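MaoC family protein (Mycobacterium tuberculosis H37Rv, PDB 3KHP) probably catalyses the reversible dehydration of (3R)-hydroxyacyl thioesters, as a MaoC-like hydratase. Local coordinates at residues R184-I190 against L271-R277. Numbering follows the deposited sequence.
Sequences RHPDARI and LSTVIWR
Pro186 lies over one face of the Trp276 indole, the two side chains running side by side in the same direction. Its CA makes a CH-pi contact 3.6 Å from the centroid of the five-membered ring, and its CB reaches CE2, at the ring fusion; proline suits this place because its compact ring keeps CA and CB, both apolar, against the indole. Trp276 NE1 donates an almost straight bond (170°) to Arg184 O at 3.2 Å; the acceptor lies in the ring plane, while the donor stands above the carbonyl plane. Phe181 meets Trp276 edge-to-face.

Asp187 turns its carboxylate to the neighbouring strand, where OD2 accepts Arg277 N at 2.6 Å through its anti lone pair. On the syn side the same oxygen receives Arg184 NH1, and OD1 forms a salt bridge with Arg184 NH2, modelled at a doubtfully short 2.5 Å, so one carboxylate joins a guanidinium to a strand backbone.

Asp187 and Ala188 sit opposite the single Ile275, their N atoms both approaching its O in weak bonds: a classic beta bulge. It leads into strand 188-192, an outermost strand, within this chain, of the antiparallel sheet spanning both hotdog-fold halves. Beyond it the register is regular: Ile275 N donates to Ala188 O, and Ile190 and Thr273 exchange two bonds, with Ile190 N to Thr273 O at 3.0 Å.

Arg189 starts with CG opposite its backbone N (chi1 -168°) and bends at chi3; in this conformer, one of two, its guanidinium lies over Val274 CG1. On the other face Ile190 and Ile275, branched and apolar, pack on Ala241 and Leu242 of helix 231-245, and the small Ala188 touches Glu245. A water donates to Ile190 O and Leu271 O and accepts from Thr273 OG1, which also bonds Thr287.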
ATOM      1  N   ARG A 184      -6.652  33.750  17.341  1.00 46.39           N
ATOM      2  CA  ARG A 184      -7.204  33.006  18.480  1.00 45.51           C
ATOM      3  C   ARG A 184      -6.707  31.569  18.428  1.00 44.39           C
ATOM      4  O   ARG A 184      -5.974  31.181  17.508  1.00 44.11           O
ATOM      5  CB  ARG A 184      -8.737  33.028  18.481  1.00 45.37           C
ATOM      6  CG  ARG A 184      -9.371  32.348  17.294  1.00 45.43           C
ATOM      7  CD  ARG A 184     -10.825  32.759  17.169  1.00 46.25           C
ATOM      8  NE  ARG A 184     -11.377  32.434  15.854  1.00 46.09           N
ATOM      9  CZ  ARG A 184     -11.754  31.215  15.493  1.00 45.62           C
ATOM     10  NH1 ARG A 184     -12.246  30.981  14.281  1.00 45.35           N
ATOM     11  NH2 ARG A 184     -11.624  30.217  16.345  1.00 46.68           N
ATOM     12  N   HIS A 185      -7.100  30.787  19.425  1.00 43.10           N
ATOM     13  CA  HIS A 185      -6.737  29.382  19.464  1.00 42.23           C
ATOM     14  C   HIS A 185      -7.501  28.655  18.364  1.00 40.06           C
ATOM     15  O   HIS A 185      -8.615  29.032  18.031  1.00 39.34           O
ATOM     16  CB  HIS A 185      -7.071  28.752  20.820  1.00 42.45           C
ATOM     17  CG  HIS A 185      -6.160  29.175  21.926  1.00 45.32           C
ATOM     18  ND1 HIS A 185      -6.511  29.070  23.258  1.00 47.70           N
ATOM     19  CD2 HIS A 185      -4.914  29.713  21.906  1.00 48.54           C
ATOM     20  CE1 HIS A 185      -5.514  29.508  24.006  1.00 49.07           C
ATOM     21  NE2 HIS A 185      -4.534  29.904  23.210  1.00 48.38           N
ATOM     22  N   PRO A 186      -6.901  27.599  17.809  1.00 38.34           N
ATOM     23  CA  PRO A 186      -7.638  26.807  16.827  1.00 36.90           C
ATOM     24  C   PRO A 186      -8.945  26.233  17.400  1.00 35.57           C
ATOM     25  O   PRO A 186      -9.025  25.906  18.566  1.00 33.89           O
ATOM     26  CB  PRO A 186      -6.668  25.682  16.463  1.00 36.99           C
ATOM     27  CG  PRO A 186      -5.558  25.742  17.451  1.00 38.14           C
ATOM     28  CD  PRO A 186      -5.544  27.084  18.074  1.00 38.19           C
ATOM     29  N   ASP A 187      -9.950  26.130  16.552  1.00 34.15           N
ATOM     30  CA  ASP A 187     -11.197  25.504  16.911  1.00 33.34           C
ATOM     31  C   ASP A 187     -11.016  23.996  17.132  1.00 32.12           C
ATOM     32  O   ASP A 187     -11.760  23.381  17.891  1.00 31.86           O
ATOM     33  CB  ASP A 187     -12.228  25.774  15.794  1.00 33.58           C
ATOM     34  CG  ASP A 187     -12.541  27.265  15.637  1.00 34.11           C
ATOM     35  OD1 ASP A 187     -12.562  27.965  16.658  1.00 33.36           O
ATOM     36  OD2 ASP A 187     -12.758  27.746  14.507  1.00 34.77           O
ATOM     37  N   ALA A 188     -10.030  23.394  16.477  1.00 30.32           N
ATOM     38  CA  ALA A 188      -9.839  21.946  16.592  1.00 29.01           C
ATOM     39  C   ALA A 188      -8.406  21.564  16.250  1.00 27.66           C
ATOM     40  O   ALA A 188      -7.761  22.183  15.382  1.00 27.31           O
ATOM     41  CB  ALA A 188     -10.838  21.201  15.710  1.00 28.26           C
ATOM     42  N   ARG A 189      -7.895  20.607  17.014  1.00 26.41           N
ATOM     43  CA  ARG A 189      -6.594  20.020  16.780  0.50 25.53           C
ATOM     44  C   ARG A 189      -6.776  18.511  16.622  1.00 25.29           C
ATOM     45  O   ARG A 189      -7.163  17.833  17.570  1.00 24.06           O
ATOM     46  CB  ARG A 189      -5.651  20.336  17.938  0.50 25.46           C
ATOM     47  CG  ARG A 189      -4.192  20.003  17.649  0.50 25.28           C
ATOM     48  CD  ARG A 189      -3.297  20.265  18.857  0.50 24.95           C
ATOM     49  NE  ARG A 189      -3.006  21.686  19.017  0.50 24.97           N
ATOM     50  CZ  ARG A 189      -1.949  22.297  18.491  0.50 25.13           C
ATOM     51  NH1 ARG A 189      -1.060  21.609  17.764  0.50 25.07           N
ATOM     52  NH2 ARG A 189      -1.784  23.599  18.689  0.50 23.73           N
ATOM     53  N   ILE A 190      -6.504  18.010  15.413  1.00 24.14           N
ATOM     54  CA  ILE A 190      -6.637  16.602  15.105  1.00 22.98           C
ATOM     55  C   ILE A 190      -5.258  16.013  14.876  1.00 22.65           C
ATOM     56  O   ILE A 190      -4.606  16.336  13.902  1.00 22.04           O
ATOM     57  CB  ILE A 190      -7.500  16.383  13.889  1.00 22.49           C
ATOM     58  CG1 ILE A 190      -8.737  17.262  13.968  1.00 21.96           C
ATOM     59  CG2 ILE A 190      -7.851  14.869  13.724  1.00 20.84           C
ATOM     60  CD1 ILE A 190      -9.593  17.006  15.170  1.00 21.24           C
ATOM     61  N   LEU A 271       1.323  13.880  12.927  1.00 19.15           N
ATOM     62  CA  LEU A 271       0.882  15.079  12.277  1.00 18.62           C
ATOM     63  C   LEU A 271      -0.357  15.702  12.978  1.00 19.81           C
ATOM     64  O   LEU A 271      -1.463  15.109  12.967  1.00 19.92           O
ATOM     65  CB  LEU A 271       0.618  14.779  10.804  1.00 17.49           C
ATOM     66  CG  LEU A 271       1.847  14.361  10.003  1.00 15.82           C
ATOM     67  CD1 LEU A 271       1.433  13.664   8.742  1.00 12.40           C
ATOM     68  CD2 LEU A 271       2.770  15.529   9.698  1.00 13.33           C
ATOM     69  N   SER A 272      -0.166  16.902  13.556  1.00 19.85           N
ATOM     70  CA  SER A 272      -1.254  17.702  14.173  1.00 20.75           C
ATOM     71  C   SER A 272      -1.838  18.734  13.251  1.00 20.11           C
ATOM     72  O   SER A 272      -1.200  19.742  12.996  1.00 20.86           O
ATOM     73  CB  SER A 272      -0.745  18.538  15.354  1.00 21.06           C
ATOM     74  OG  SER A 272      -0.534  17.758  16.476  1.00 24.81           O
ATOM     75  N   THR A 273      -3.074  18.539  12.830  1.00 19.82           N
ATOM     76  CA  THR A 273      -3.740  19.480  11.975  1.00 18.97           C
ATOM     77  C   THR A 273      -4.636  20.420  12.795  1.00 19.81           C
ATOM     78  O   THR A 273      -5.610  19.992  13.401  1.00 19.70           O
ATOM     79  CB  THR A 273      -4.508  18.764  10.933  1.00 18.13           C
ATOM     80  OG1 THR A 273      -3.591  17.964  10.209  1.00 15.43           O
ATOM     81  CG2 THR A 273      -5.139  19.729   9.982  1.00 17.09           C
ATOM     82  N   VAL A 274      -4.256  21.689  12.814  1.00 20.16           N
ATOM     83  CA  VAL A 274      -4.946  22.725  13.559  1.00 20.95           C
ATOM     84  C   VAL A 274      -5.838  23.513  12.634  1.00 21.25           C
ATOM     85  O   VAL A 274      -5.412  23.987  11.596  1.00 20.12           O
ATOM     86  CB  VAL A 274      -3.969  23.684  14.300  1.00 20.92           C
ATOM     87  CG1 VAL A 274      -3.490  23.026  15.554  1.00 21.88           C
ATOM     88  CG2 VAL A 274      -2.790  24.115  13.420  1.00 19.30           C
ATOM     89  N   ILE A 275      -7.093  23.629  13.023  1.00 22.26           N
ATOM     90  CA  ILE A 275      -8.118  24.091  12.130  1.00 23.35           C
ATOM     91  C   ILE A 275      -8.844  25.285  12.768  1.00 25.01           C
ATOM     92  O   ILE A 275      -8.985  25.349  13.990  1.00 25.04           O
ATOM     93  CB  ILE A 275      -9.114  22.966  11.848  1.00 23.10           C
ATOM     94  CG1 ILE A 275      -8.383  21.713  11.314  1.00 23.61           C
ATOM     95  CG2 ILE A 275     -10.195  23.438  10.879  1.00 22.22           C
ATOM     96  CD1 ILE A 275      -9.280  20.475  11.182  1.00 21.69           C
ATOM     97  N   TRP A 276      -9.290  26.217  11.926  1.00 26.26           N
ATOM     98  CA  TRP A 276     -10.063  27.373  12.353  1.00 27.33           C
ATOM     99  C   TRP A 276     -11.221  27.493  11.418  1.00 28.88           C
ATOM    100  O   TRP A 276     -11.000  27.683  10.205  1.00 28.70           O
ATOM    101  CB  TRP A 276      -9.253  28.672  12.224  1.00 27.42           C
ATOM    102  CG  TRP A 276      -8.152  28.857  13.191  1.00 25.94           C
ATOM    103  CD1 TRP A 276      -8.190  29.592  14.334  1.00 26.73           C
ATOM    104  CD2 TRP A 276      -6.829  28.334  13.097  1.00 26.29           C
ATOM    105  NE1 TRP A 276      -6.971  29.548  14.971  1.00 25.82           N
ATOM    106  CE2 TRP A 276      -6.120  28.778  14.229  1.00 25.62           C
ATOM    107  CE3 TRP A 276      -6.172  27.530  12.172  1.00 25.56           C
ATOM    108  CZ2 TRP A 276      -4.800  28.438  14.454  1.00 26.45           C
ATOM    109  CZ3 TRP A 276      -4.853  27.207  12.402  1.00 24.33           C
ATOM    110  CH2 TRP A 276      -4.185  27.657  13.523  1.00 24.84           C
ATOM    111  N   ARG A 277     -12.445  27.385  11.946  1.00 30.14           N
ATOM    112  CA  ARG A 277     -13.645  27.667  11.160  0.50 31.27           C
ATOM    113  C   ARG A 277     -13.760  29.175  10.981  1.00 31.61           C
ATOM    114  O   ARG A 277     -13.739  29.932  11.944  1.00 31.97           O
ATOM    115  CB  ARG A 277     -14.902  27.112  11.841  0.50 31.41           C
ATOM    116  CG  ARG A 277     -14.995  25.602  11.776  0.50 32.32           C
ATOM    117  CD  ARG A 277     -16.175  25.082  12.559  0.50 32.82           C
ATOM    118  NE  ARG A 277     -16.373  23.650  12.349  0.50 33.21           N
ATOM    119  CZ  ARG A 277     -15.821  22.702  13.098  0.50 34.10           C
ATOM    120  NH1 ARG A 277     -15.032  23.023  14.119  0.50 34.17           N
ATOM    121  NH2 ARG A 277     -16.066  21.428  12.828  0.50 34.38           N
TER
HETATM  122  O   HOH W   1      -3.507  15.554  11.499  1.00 15.66           O